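Local atomic coordinates of putative citrate lyase, alfa subunit (Streptococcus mutans, PDB entry 2HJ0), a protein that is the putative alpha subunit of a citrate lyase, a protein of the CitF family built around two large, mostly parallel beta sheets. Residues 51-56 and 84-89; 76-81 and 231-236; 173-178 and 211-216; 182-187 and 207-212; 203-208 and 226-231. All blocks are in the same frame, centred on the assembly; numbering follows the deposited sequence.

In the fold
The five contacts share one side of the chain and show how one flank of a mostly parallel sheet is fixed from several directions. Contact 5 pairs the strands themselves. Contact 1 packs against one face of it, the face of V206, V229 and V231, where I52 CD1 lies 3.6 Å from V231 CG1. Contact 2 continues from V231 into the following loop, and I234 N reaches D208 OD1 of contact 4 at 2.9 Å, so contacts 2, 4 and 5 meet around the carboxyl ends of the strands. Contacts 3 and 4 share V211 and P212, with centres about 10 Å apart. Contact 3 also brushes I228 of contact 5 and borders the second subunit; contacts 1 and 3 do not touch.

Contact 1: residues 51-56 and 84-89; sequences SIHEAI and LDEIAK
I56 and H53 of helix 52-58 pack against I87 and E86 of helix 79-89, a pair of helices that both rest on the mostly parallel sheet of this alpha/beta protein. Their short axes approach to 9.8 Å at a signed crossing angle of -67°, so contact is made by a few side chains near the crossing. I52 also reaches V206 of the sheet, while L84 leans on I67 and F69.

The apolar part is centred on I56. Its CD1 meets CD1 of I87 at 3.5 Å, and the same methyl lies 3.5 Å from E86 CG, so it is wedged between two neighbouring side chains of the opposite helix. I52 joins from one turn earlier: its CG2 sits 3.7 Å from E86 CB. The aliphatic half of E86 is therefore lodged against both isoleucines.

The polar part begins where that chain turns. A bend at chi2 (59°) swings the E86 carboxylate across to H53, and H53 ND1 donates to E86 OE1 over 2.9 Å. The bond is nearly straight. It lies in the imidazole plane yet meets the oxygen from above the carboxylate, 57° out of that plane; the ring and carboxylate planes are also steeply inclined to each other. It probably limits rotation of both groups.

The start of helix 52-58 has its own polar features. S51 occupies the N-cap position, its OG accepting weakly from E54 N. A water accepts from H53 N at 2.7 Å and donates weakly to E86 OE2, 3.4 Å away.

Contact 2: residues 76-81 and 231-236; sequences GDYVMN and VDAIGD
The turn leading into helix 79-89 is joined to the loop after strand 227-230 by a single beta bridge, D77 with G235, whose CA atoms are 4.7 Å apart. The sound backbone bond runs from D236 N to G76 O over 2.8 Å. A second one, from Y78 N to I234 O, is weak, and the position of that oxygen is less certain.

Y78 lies along the loop. With CG anti to its own carbonyl carbon (chi1 -74°), the ring is laid over the backbone of G235: the glycine CA stands 4.0 Å from the centroid of the Y78 ring, 22° off the normal, a CH-pi contact over the face. A233 CB approaches Y78 CE1 at 4.1 Å. At the far end of the ring, Y78 OH donates weakly to D236 OD2 at 3.2 Å.

Y78 is also the N-cap residue of helix 79-89, and the residue before it forms an Asx motif: D77 OD2 accepts from the N of selenomethionine M80 at 2.9 Å through its syn lone pair, and bonds to H106 NE2 as well. Just inside the helix, V79 CG2 lies beside I234 CB, 4.1 Å away, the two branches running alongside each other.

Contact 3: residues 173-178 and 211-216; sequences DAYGNA and VPYPNT
D173 OD2 is gripped by two donors, one from each segment. N177 ND2 reaches it at 2.8 Å on the syn lone pair and in the plane of its own amide, while N215 N comes across the contact at 3.1 Å on the anti side, 18° out of the carboxylate plane. On the other side of the carboxylate, D173 OD1 takes Y175 N at 2.8 Å and N177 N at 3.0 Å from opposite faces. Four N-H groups thus satisfy this buried carboxylate and hold its rotation. A D173 chi1 of 47°, which sets CG between the backbone N and carbonyl carbon, folds the group back over its own loop.

The OD1 bond to Y175 N closes an Asx turn, which shapes the loop between strands 171-172 and 178-179. The partner loop, between strands 202-207 and 227-230, is bent by a cis peptide before P214, whose CB lies over one face of the Y213 ring. N215 stretches its side chain, CG anti to its backbone N, to place ND2 3.1 Å from N177 O. That donor stands above the carbonyl plane, 44° out of it, and D173 N reaches the same oxygen from the other face.

Y213 runs alongside the D173 side chain. Its CE2 meets Y175 CB at 3.7 Å and N177 ND2 at 3.5 Å, and its OH bonds Q222 OE1, which N177 ND2 also contacts by a hydrogen bond. V363 of the second subunit touches Y213, its F304 touches P214 and its M353 touches N177.

Contact 4: residues 182-187 and 207-212; sequences RGKTTC and TDTLVP
G183 and T209 bring the two backbones closest, their CA atoms 5.8 Å apart, and T185 faces D208 at a CA separation of 7.0 Å. Neither segment is helical, and apart from T207, which ends strand 202-207, both are irregular loop, so side chains make the bonds between them.

D208 is the centre of the polar contact. T185 OG1 donates to D208 OD1 over 2.7 Å, meeting the oxygen from above the carboxylate, 39° out of the plane. I234 N is a second donor to that same buried oxygen. OD2 faces K184: with CG set between backbone N and carbonyl carbon (chi1 75°) and the chain extended beyond it, the lysine runs roughly perpendicular to the aspartate side chain and brings K184 NZ to 3.5 Å from D208 OD2. This salt bridge is long, and the stronger hold on NZ is a hydrogen bond to D232 O.

T209 covers the stem of the same lysine. Its methyl CG2 lies 3.4 Å from K184 N and 3.8 Å from K184 CG, the two side chains passing antiparallel. The hydroxyl is turned to P170 O, and T209 OG1 also lies 3.7 Å from G183 CA.

Loops that gather just past the carboxyl end of a strand, as here after strand 202-207, are characteristic of parallel alpha/beta sheets.

Contact 5: residues 203-208 and 226-231; sequences VVIVTD and DYIVVV
V206 and V229 are neighbours on two adjacent parallel strands, 203-207 and 227-230, part of the large mixed sheet of this alpha/beta protein. Paired residues project from the same face, so each face carries a double row of side chains. V206 CG2 touches V229 CG1 at 3.6 Å. From V229, the same CG1 reaches V204 CG1 one pair back, while V206 CG1 meets V231 CG2 at 3.7 Å. V229 CG1 stands between its backbone N and carbonyl carbon (chi1 51°), which turns it across to the valines of the other strand. I52 of helix 52-58 touches V229 and V231.

The face of I205 and T207 is built likewise. I205 CG1 runs next to I228 CG1 at 3.8 Å, the two chains roughly aligned, and T207 CG2 is matched in the same manner with V230 CG2 at 3.7 Å. T207 directs OG1 to A169 O, beyond this strand pair, and S172 touches I205, T207 and I228 on this face.

Main-chain bonds fix the register in the alternating pattern of parallel strands: I205 N donates to Y227 O at 3.0 Å, V229 N to I205 O, T207 N to V229 O, and V231 N to T207 O. The chain linking the strands contains neither helix nor strand. At the start of the ladder V203 O takes both D226 N and Y227 N. The D226 side chain also accepts: its OD2, salt-bridged to K360 of the second subunit, receives V203 N on its anti lone pair at 2.7 Å.

Contact 1: residues 51-56 and 84-89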
# COMPACT_ATOMS: atom_id res chain seq x y z
N SER A 51 9.13 24.26 9.89
CA SER A 51 7.79 24.74 10.18
C SER A 51 6.80 24.50 9.06
O SER A 51 7.18 24.08 7.97
CB SER A 51 7.86 26.24 10.43
OG SER A 51 8.28 26.90 9.25
N ILE A 52 5.53 24.79 9.32
CA ILE A 52 4.52 24.62 8.29
C ILE A 52 4.84 25.62 7.19
O ILE A 52 4.63 25.33 6.02
CB ILE A 52 3.09 24.90 8.83
CG1 ILE A 52 2.42 23.58 9.22
CG2 ILE A 52 2.25 25.60 7.78
CD1 ILE A 52 2.97 22.98 10.47
N HIS A 53 5.38 26.78 7.56
CA HIS A 53 5.73 27.81 6.59
C HIS A 53 6.66 27.26 5.51
O HIS A 53 6.31 27.29 4.33
CB HIS A 53 6.40 29.01 7.29
CG HIS A 53 6.58 30.21 6.39
ND1 HIS A 53 5.70 31.28 6.40
CD2 HIS A 53 7.48 30.47 5.42
CE1 HIS A 53 6.06 32.14 5.46
NE2 HIS A 53 7.13 31.67 4.85
N GLU A 54 7.83 26.75 5.91
CA GLU A 54 8.80 26.20 4.97
C GLU A 54 8.19 25.05 4.16
O GLU A 54 8.57 24.80 3.02
CB GLU A 54 10.04 25.70 5.72
CG GLU A 54 11.19 25.28 4.82
CD GLU A 54 12.36 24.69 5.59
OE1 GLU A 54 13.40 24.40 4.97
OE2 GLU A 54 12.24 24.49 6.83
N ALA A 55 7.24 24.35 4.76
CA ALA A 55 6.61 23.26 4.06
C ALA A 55 5.86 23.83 2.88
O ALA A 55 6.00 23.35 1.76
CB ALA A 55 5.65 22.53 4.99
N ILE A 56 5.06 24.86 3.12
CA ILE A 56 4.26 25.50 2.07
C ILE A 56 5.19 26.05 1.01
O ILE A 56 4.92 25.98 -0.19
CB ILE A 56 3.41 26.66 2.64
CG1 ILE A 56 2.52 26.13 3.77
CG2 ILE A 56 2.55 27.26 1.54
CD1 ILE A 56 1.78 27.18 4.55
N LEU A 84 -3.86 26.16 6.62
CA LEU A 84 -4.66 27.20 5.99
C LEU A 84 -4.28 28.60 6.47
O LEU A 84 -4.04 29.50 5.67
CB LEU A 84 -6.15 26.95 6.27
CG LEU A 84 -6.96 26.47 5.08
CD1 LEU A 84 -6.21 25.41 4.31
CD2 LEU A 84 -8.28 25.94 5.57
N ASP A 85 -4.21 28.77 7.78
CA ASP A 85 -3.86 30.07 8.32
C ASP A 85 -2.52 30.56 7.79
O ASP A 85 -2.38 31.73 7.43
CB ASP A 85 -3.83 30.01 9.84
CG ASP A 85 -3.66 31.37 10.47
OD1 ASP A 85 -2.50 31.84 10.54
OD2 ASP A 85 -4.68 31.96 10.89
N GLU A 86 -1.55 29.67 7.71
CA GLU A 86 -0.24 30.06 7.20
C GLU A 86 -0.35 30.38 5.71
O GLU A 86 0.37 31.23 5.19
CB GLU A 86 0.77 28.94 7.44
CG GLU A 86 2.22 29.36 7.22
CD GLU A 86 2.64 30.51 8.14
OE1 GLU A 86 3.10 31.55 7.61
OE2 GLU A 86 2.50 30.37 9.37
N ILE A 87 -1.24 29.68 5.01
CA ILE A 87 -1.43 29.95 3.59
C ILE A 87 -1.97 31.38 3.47
O ILE A 87 -1.51 32.17 2.65
CB ILE A 87 -2.47 29.01 2.93
CG1 ILE A 87 -2.14 27.54 3.20
CG2 ILE A 87 -2.52 29.27 1.43
CD1 ILE A 87 -0.95 27.01 2.43
N ALA A 88 -2.96 31.72 4.30
CA ALA A 88 -3.54 33.05 4.25
C ALA A 88 -2.47 34.10 4.54
O ALA A 88 -2.31 35.05 3.79
CB ALA A 88 -4.69 33.17 5.23
N LYS A 89 -1.74 33.91 5.64
CA LYS A 89 -0.69 34.84 6.04
C LYS A 89 0.31 35.07 4.92
O LYS A 89 0.85 36.17 4.77
CB LYS A 89 0.06 34.29 7.26
CG LYS A 89 -0.22 35.01 8.57
CD LYS A 89 -1.67 34.83 9.03
CE LYS A 89 -1.85 35.20 10.50
NZ LYS A 89 -1.00 34.35 11.40
O HOH W 1 4.65 27.75 9.97

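Contact 2: residues 76-81 and 231-236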
# COMPACT_ATOMS: atom_id res chain seq x y z
N GLY A 76 -10.81 17.62 17.46
CA GLY A 76 -9.55 17.92 18.10
C GLY A 76 -8.49 18.29 17.09
O GLY A 76 -7.35 18.53 17.47
N ASP A 77 -8.85 18.37 15.81
CA ASP A 77 -7.86 18.70 14.78
C ASP A 77 -7.22 20.07 14.88
O ASP A 77 -7.88 21.06 15.19
CB ASP A 77 -8.43 18.57 13.37
CG ASP A 77 -7.42 18.98 12.31
OD1 ASP A 77 -6.45 18.23 12.11
OD2 ASP A 77 -7.58 20.07 11.71
N TYR A 78 -5.92 20.13 14.59
CA TYR A 78 -5.17 21.37 14.62
C TYR A 78 -4.50 21.64 13.27
O TYR A 78 -4.23 22.78 12.93
CB TYR A 78 -4.09 21.33 15.69
CG TYR A 78 -4.57 21.46 17.11
CD1 TYR A 78 -3.69 21.26 18.17
CD2 TYR A 78 -5.89 21.78 17.42
CE1 TYR A 78 -4.09 21.37 19.49
CE2 TYR A 78 -6.31 21.90 18.75
CZ TYR A 78 -5.40 21.68 19.79
OH TYR A 78 -5.77 21.76 21.11
N VAL A 79 -4.23 20.57 12.52
CA VAL A 79 -3.57 20.65 11.23
C VAL A 79 -4.27 21.53 10.21
O VAL A 79 -3.63 22.38 9.61
CB VAL A 79 -3.37 19.25 10.63
CG1 VAL A 79 -2.64 19.33 9.30
CG2 VAL A 79 -2.61 18.38 11.60
N MSE A 80 -5.57 21.34 10.01
CA MSE A 80 -6.33 22.14 9.04
C MSE A 80 -6.15 23.64 9.28
O MSE A 80 -5.61 24.34 8.42
CB MSE A 80 -7.82 21.81 9.12
CG MSE A 80 -8.40 21.02 7.93
SE MSE A 80 -9.35 22.05 6.53
CE MSE A 80 -11.18 21.96 7.21
N ASN A 81 -6.60 24.13 10.44
CA ASN A 81 -6.51 25.55 10.77
C ASN A 81 -5.09 26.04 10.74
O ASN A 81 -4.82 27.21 10.44
CB ASN A 81 -7.08 25.83 12.17
CG ASN A 81 -8.53 25.41 12.31
OD1 ASN A 81 -9.30 25.45 11.36
ND2 ASN A 81 -8.90 25.02 13.51
N VAL A 231 5.60 19.71 15.08
CA VAL A 231 4.98 20.83 15.79
C VAL A 231 4.69 20.44 17.24
O VAL A 231 4.75 19.26 17.59
CB VAL A 231 3.66 21.28 15.13
CG1 VAL A 231 3.96 21.90 13.78
CG2 VAL A 231 2.72 20.08 14.98
N ASP A 232 4.37 21.42 18.08
CA ASP A 232 4.09 21.14 19.49
C ASP A 232 2.87 20.24 19.68
O ASP A 232 2.88 19.37 20.56
CB ASP A 232 3.91 22.46 20.27
CG ASP A 232 3.79 22.23 21.78
OD1 ASP A 232 4.74 21.66 22.38
OD2 ASP A 232 2.74 22.62 22.36
N ALA A 233 1.84 20.44 18.87
CA ALA A 233 0.61 19.64 18.96
C ALA A 233 -0.20 19.64 17.68
O ALA A 233 -0.48 20.70 17.13
CB ALA A 233 -0.26 20.14 20.10
N ILE A 234 -0.60 18.47 17.21
CA ILE A 234 -1.38 18.39 15.99
C ILE A 234 -2.84 18.25 16.33
O ILE A 234 -3.71 18.52 15.50
CB ILE A 234 -0.96 17.21 15.15
CG1 ILE A 234 -1.17 15.92 15.93
CG2 ILE A 234 0.50 17.35 14.77
CD1 ILE A 234 -0.71 14.69 15.21
N GLY A 235 -3.12 17.84 17.56
CA GLY A 235 -4.50 17.68 17.97
C GLY A 235 -4.68 17.95 19.45
O GLY A 235 -3.72 17.94 20.21
N ASP A 236 -5.92 18.19 19.85
CA ASP A 236 -6.23 18.47 21.25
C ASP A 236 -5.96 17.24 22.10
O ASP A 236 -6.45 16.15 21.80
CB ASP A 236 -7.69 18.89 21.38
CG ASP A 236 -7.96 19.66 22.65
OD1 ASP A 236 -7.66 19.13 23.75
OD2 ASP A 236 -8.48 20.80 22.56

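Contact 3: residues 173-178 and 211-216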
# COMPACT_ATOMS: atom_id res chain seq x y z
N ASP A 173 8.81 9.14 11.34
CA ASP A 173 10.26 9.32 11.43
C ASP A 173 10.60 10.51 10.54
O ASP A 173 9.71 11.13 9.98
CB ASP A 173 11.04 8.08 10.97
CG ASP A 173 10.55 7.51 9.65
OD1 ASP A 173 10.24 8.32 8.74
OD2 ASP A 173 10.51 6.26 9.54
N ALA A 174 11.88 10.81 10.42
CA ALA A 174 12.31 11.94 9.62
C ALA A 174 12.40 11.57 8.16
O ALA A 174 13.11 12.22 7.39
CB ALA A 174 13.64 12.47 10.11
N TYR A 175 11.69 10.54 7.77
CA TYR A 175 11.72 10.14 6.37
C TYR A 175 10.31 9.94 5.83
O TYR A 175 10.15 9.73 4.63
CB TYR A 175 12.55 8.88 6.20
CG TYR A 175 13.42 8.90 4.97
CD1 TYR A 175 14.26 9.98 4.70
CD2 TYR A 175 13.46 7.81 4.10
CE1 TYR A 175 15.11 9.99 3.60
CE2 TYR A 175 14.31 7.81 2.99
CZ TYR A 175 15.14 8.90 2.76
OH TYR A 175 16.02 8.89 1.70
N GLY A 176 9.31 9.97 6.72
CA GLY A 176 7.93 9.80 6.29
C GLY A 176 7.09 8.61 6.75
O GLY A 176 5.86 8.63 6.59
N ASN A 177 7.71 7.55 7.28
CA ASN A 177 6.93 6.41 7.75
C ASN A 177 6.10 6.90 8.95
O ASN A 177 6.65 7.30 9.98
CB ASN A 177 7.85 5.27 8.19
CG ASN A 177 8.68 4.71 7.05
OD1 ASN A 177 8.14 4.17 6.07
ND2 ASN A 177 10.00 4.83 7.16
N ALA A 178 4.77 6.87 8.81
CA ALA A 178 3.88 7.36 9.86
C ALA A 178 2.75 6.39 10.20
O ALA A 178 2.39 5.52 9.41
CB ALA A 178 3.29 8.69 9.43
N VAL A 211 9.77 10.06 15.76
CA VAL A 211 10.33 8.79 16.17
C VAL A 211 11.58 8.43 15.36
O VAL A 211 11.70 8.79 14.19
CB VAL A 211 9.25 7.70 16.01
CG1 VAL A 211 9.85 6.31 16.18
CG2 VAL A 211 8.16 7.95 17.02
N PRO A 212 12.55 7.73 15.99
CA PRO A 212 13.76 7.35 15.25
C PRO A 212 13.42 6.35 14.14
O PRO A 212 12.51 5.53 14.26
CB PRO A 212 14.66 6.75 16.34
CG PRO A 212 13.68 6.25 17.37
CD PRO A 212 12.64 7.34 17.41
N TYR A 213 14.17 6.45 13.04
CA TYR A 213 13.98 5.60 11.88
C TYR A 213 14.43 4.17 12.16
O TYR A 213 15.46 3.95 12.79
CB TYR A 213 14.78 6.16 10.70
CG TYR A 213 14.53 5.48 9.38
CD1 TYR A 213 15.12 4.25 9.07
CD2 TYR A 213 13.70 6.07 8.43
CE1 TYR A 213 14.87 3.62 7.85
CE2 TYR A 213 13.45 5.44 7.21
CZ TYR A 213 14.04 4.22 6.93
OH TYR A 213 13.76 3.59 5.74
N PRO A 214 13.67 3.18 11.68
CA PRO A 214 12.42 3.30 10.91
C PRO A 214 11.22 3.19 11.86
O PRO A 214 11.24 2.38 12.78
CB PRO A 214 12.49 2.12 9.96
CG PRO A 214 13.11 1.07 10.85
CD PRO A 214 14.25 1.84 11.49
N ASN A 215 10.18 3.98 11.62
CA ASN A 215 8.99 3.93 12.45
C ASN A 215 8.10 2.78 11.99
O ASN A 215 8.03 2.48 10.79
CB ASN A 215 8.24 5.27 12.36
CG ASN A 215 6.96 5.29 13.19
OD1 ASN A 215 6.86 4.59 14.19
ND2 ASN A 215 5.99 6.11 12.77
N THR A 216 7.45 2.12 12.94
CA THR A 216 6.55 1.01 12.65
C THR A 216 5.52 0.89 13.78
O THR A 216 5.81 1.22 14.92
CB THR A 216 7.30 -0.34 12.52
OG1 THR A 216 8.18 -0.52 13.63
CG2 THR A 216 8.09 -0.40 11.23

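Contact 4: residues 182-187 and 207-212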
# COMPACT_ATOMS: atom_id res chain seq x y z
N ARG A 182 0.64 5.45 17.48
CA ARG A 182 1.78 5.72 18.34
C ARG A 182 1.96 7.23 18.41
O ARG A 182 1.84 7.91 17.40
CB ARG A 182 3.05 5.08 17.77
CG ARG A 182 2.92 3.59 17.49
CD ARG A 182 2.69 2.82 18.77
NE ARG A 182 3.69 3.17 19.78
CZ ARG A 182 5.00 2.92 19.67
NH1 ARG A 182 5.47 2.31 18.59
NH2 ARG A 182 5.82 3.28 20.65
N GLY A 183 2.22 7.75 19.60
CA GLY A 183 2.39 9.18 19.76
C GLY A 183 1.58 9.73 20.92
O GLY A 183 0.80 9.00 21.53
N LYS A 184 1.75 11.01 21.25
CA LYS A 184 0.99 11.58 22.36
C LYS A 184 -0.39 12.04 21.91
O LYS A 184 -1.21 12.43 22.73
CB LYS A 184 1.74 12.77 22.96
CG LYS A 184 1.70 14.02 22.13
CD LYS A 184 2.67 15.06 22.66
CE LYS A 184 2.50 16.38 21.89
NZ LYS A 184 3.57 17.37 22.19
N THR A 185 -0.65 11.98 20.61
CA THR A 185 -1.94 12.41 20.11
C THR A 185 -2.38 11.45 19.02
O THR A 185 -2.44 11.82 17.84
CB THR A 185 -1.85 13.81 19.51
OG1 THR A 185 -1.13 14.66 20.40
CG2 THR A 185 -3.24 14.37 19.27
N THR A 186 -2.68 10.21 19.41
CA THR A 186 -3.11 9.18 18.46
C THR A 186 -4.56 9.30 18.02
O THR A 186 -5.34 10.02 18.62
CB THR A 186 -2.93 7.77 19.06
OG1 THR A 186 -3.85 7.60 20.15
CG2 THR A 186 -1.50 7.59 19.58
N CYS A 187 -4.93 8.59 16.97
CA CYS A 187 -6.31 8.60 16.48
C CYS A 187 -6.66 7.23 15.91
O CYS A 187 -7.76 7.02 15.40
CB CYS A 187 -6.47 9.66 15.40
SG CYS A 187 -5.38 9.37 14.00
N THR A 207 3.74 15.90 12.09
CA THR A 207 3.68 15.05 13.25
C THR A 207 3.81 15.80 14.55
O THR A 207 4.34 16.92 14.61
CB THR A 207 4.75 13.95 13.24
OG1 THR A 207 4.46 12.98 14.26
CG2 THR A 207 6.12 14.54 13.47
N ASP A 208 3.36 15.14 15.59
CA ASP A 208 3.36 15.69 16.92
C ASP A 208 4.51 15.09 17.70
O ASP A 208 4.96 15.66 18.70
CB ASP A 208 2.04 15.34 17.58
CG ASP A 208 1.62 16.37 18.55
OD1 ASP A 208 0.43 16.34 18.95
OD2 ASP A 208 2.51 17.19 18.90
N THR A 209 4.96 13.92 17.25
CA THR A 209 6.04 13.23 17.93
C THR A 209 6.93 12.58 16.90
O THR A 209 6.46 11.80 16.08
CB THR A 209 5.50 12.18 18.92
OG1 THR A 209 5.18 10.97 18.22
CG2 THR A 209 4.21 12.71 19.60
N LEU A 210 8.22 12.92 16.94
CA LEU A 210 9.20 12.38 16.00
C LEU A 210 9.85 11.12 16.54
O LEU A 210 10.44 11.11 17.61
CB LEU A 210 10.27 13.44 15.72
CG LEU A 210 10.68 13.56 14.24
CD1 LEU A 210 11.75 14.64 14.10
CD2 LEU A 210 11.20 12.24 13.73
N VAL A 211 9.77 10.06 15.76
CA VAL A 211 10.33 8.79 16.17
C VAL A 211 11.58 8.43 15.36
O VAL A 211 11.70 8.79 14.19
CB VAL A 211 9.25 7.70 16.01
CG1 VAL A 211 9.85 6.31 16.18
CG2 VAL A 211 8.16 7.95 17.02
N PRO A 212 12.55 7.73 15.99
CA PRO A 212 13.76 7.35 15.25
C PRO A 212 13.42 6.35 14.14
O PRO A 212 12.51 5.53 14.26
CB PRO A 212 14.66 6.75 16.34
CG PRO A 212 13.68 6.25 17.37
CD PRO A 212 12.64 7.34 17.41

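Contact 5: residues 203-208 and 226-231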
# COMPACT_ATOMS: atom_id res chain seq x y z
N VAL A 203 3.16 15.26 -0.67
CA VAL A 203 2.60 14.95 0.64
C VAL A 203 3.47 15.52 1.75
O VAL A 203 4.68 15.29 1.79
CB VAL A 203 2.47 13.40 0.82
CG1 VAL A 203 2.17 13.05 2.28
CG2 VAL A 203 1.37 12.86 -0.09
N VAL A 204 2.84 16.26 2.65
CA VAL A 204 3.52 16.86 3.80
C VAL A 204 2.87 16.29 5.05
O VAL A 204 1.71 16.61 5.33
CB VAL A 204 3.33 18.39 3.83
CG1 VAL A 204 3.83 18.95 5.15
CG2 VAL A 204 4.08 19.02 2.70
N ILE A 205 3.56 15.44 5.81
CA ILE A 205 2.93 14.93 7.02
C ILE A 205 3.41 15.80 8.19
O ILE A 205 4.60 16.13 8.28
CB ILE A 205 3.24 13.40 7.32
CG1 ILE A 205 4.63 13.23 7.90
CG2 ILE A 205 3.09 12.54 6.07
CD1 ILE A 205 4.58 13.13 9.38
N VAL A 206 2.47 16.21 9.04
CA VAL A 206 2.76 17.06 10.20
C VAL A 206 2.62 16.19 11.44
O VAL A 206 1.51 15.77 11.81
CB VAL A 206 1.74 18.23 10.30
CG1 VAL A 206 2.18 19.23 11.37
CG2 VAL A 206 1.59 18.88 8.95
N THR A 207 3.74 15.90 12.09
CA THR A 207 3.68 15.05 13.25
C THR A 207 3.81 15.80 14.55
O THR A 207 4.34 16.92 14.61
CB THR A 207 4.75 13.95 13.24
OG1 THR A 207 4.46 12.98 14.26
CG2 THR A 207 6.12 14.54 13.47
N ASP A 208 3.36 15.14 15.59
CA ASP A 208 3.36 15.69 16.92
C ASP A 208 4.51 15.09 17.70
O ASP A 208 4.96 15.66 18.70
CB ASP A 208 2.04 15.34 17.58
CG ASP A 208 1.62 16.37 18.55
OD1 ASP A 208 0.43 16.34 18.95
OD2 ASP A 208 2.51 17.19 18.90
N ASP A 226 6.78 13.60 1.12
CA ASP A 226 7.82 14.47 0.60
C ASP A 226 8.51 15.23 1.72
O ASP A 226 9.73 15.34 1.73
CB ASP A 226 7.23 15.45 -0.42
CG ASP A 226 6.72 14.75 -1.68
OD1 ASP A 226 7.55 14.37 -2.53
OD2 ASP A 226 5.49 14.57 -1.79
N TYR A 227 7.72 15.73 2.66
CA TYR A 227 8.28 16.51 3.75
C TYR A 227 7.63 16.19 5.09
O TYR A 227 6.46 15.79 5.15
CB TYR A 227 8.11 18.01 3.45
CG TYR A 227 8.87 18.48 2.24
CD1 TYR A 227 10.26 18.51 2.24
CD2 TYR A 227 8.21 18.93 1.10
CE1 TYR A 227 10.98 18.97 1.13
CE2 TYR A 227 8.92 19.40 -0.03
CZ TYR A 227 10.31 19.42 0.01
OH TYR A 227 11.04 19.89 -1.06
N ILE A 228 8.40 16.35 6.15
CA ILE A 228 7.91 16.10 7.49
C ILE A 228 8.17 17.33 8.33
O ILE A 228 9.27 17.87 8.32
CB ILE A 228 8.60 14.91 8.16
CG1 ILE A 228 8.37 13.63 7.35
CG2 ILE A 228 8.06 14.73 9.56
CD1 ILE A 228 9.27 13.48 6.15
N VAL A 229 7.15 17.78 9.04
CA VAL A 229 7.29 18.93 9.89
C VAL A 229 6.81 18.57 11.28
O VAL A 229 5.75 17.98 11.44
CB VAL A 229 6.48 20.13 9.36
CG1 VAL A 229 5.07 19.69 9.08
CG2 VAL A 229 6.50 21.26 10.37
N VAL A 230 7.60 18.93 12.27
CA VAL A 230 7.26 18.65 13.65
C VAL A 230 6.68 19.88 14.33
O VAL A 230 7.20 20.97 14.16
CB VAL A 230 8.50 18.21 14.43
CG1 VAL A 230 8.17 18.10 15.90
CG2 VAL A 230 9.01 16.88 13.90
N VAL A 231 5.60 19.71 15.08
CA VAL A 231 4.98 20.83 15.79
C VAL A 231 4.69 20.44 17.24
O VAL A 231 4.75 19.26 17.59
CB VAL A 231 3.66 21.28 15.13
CG1 VAL A 231 3.96 21.90 13.78
CG2 VAL A 231 2.72 20.08 14.98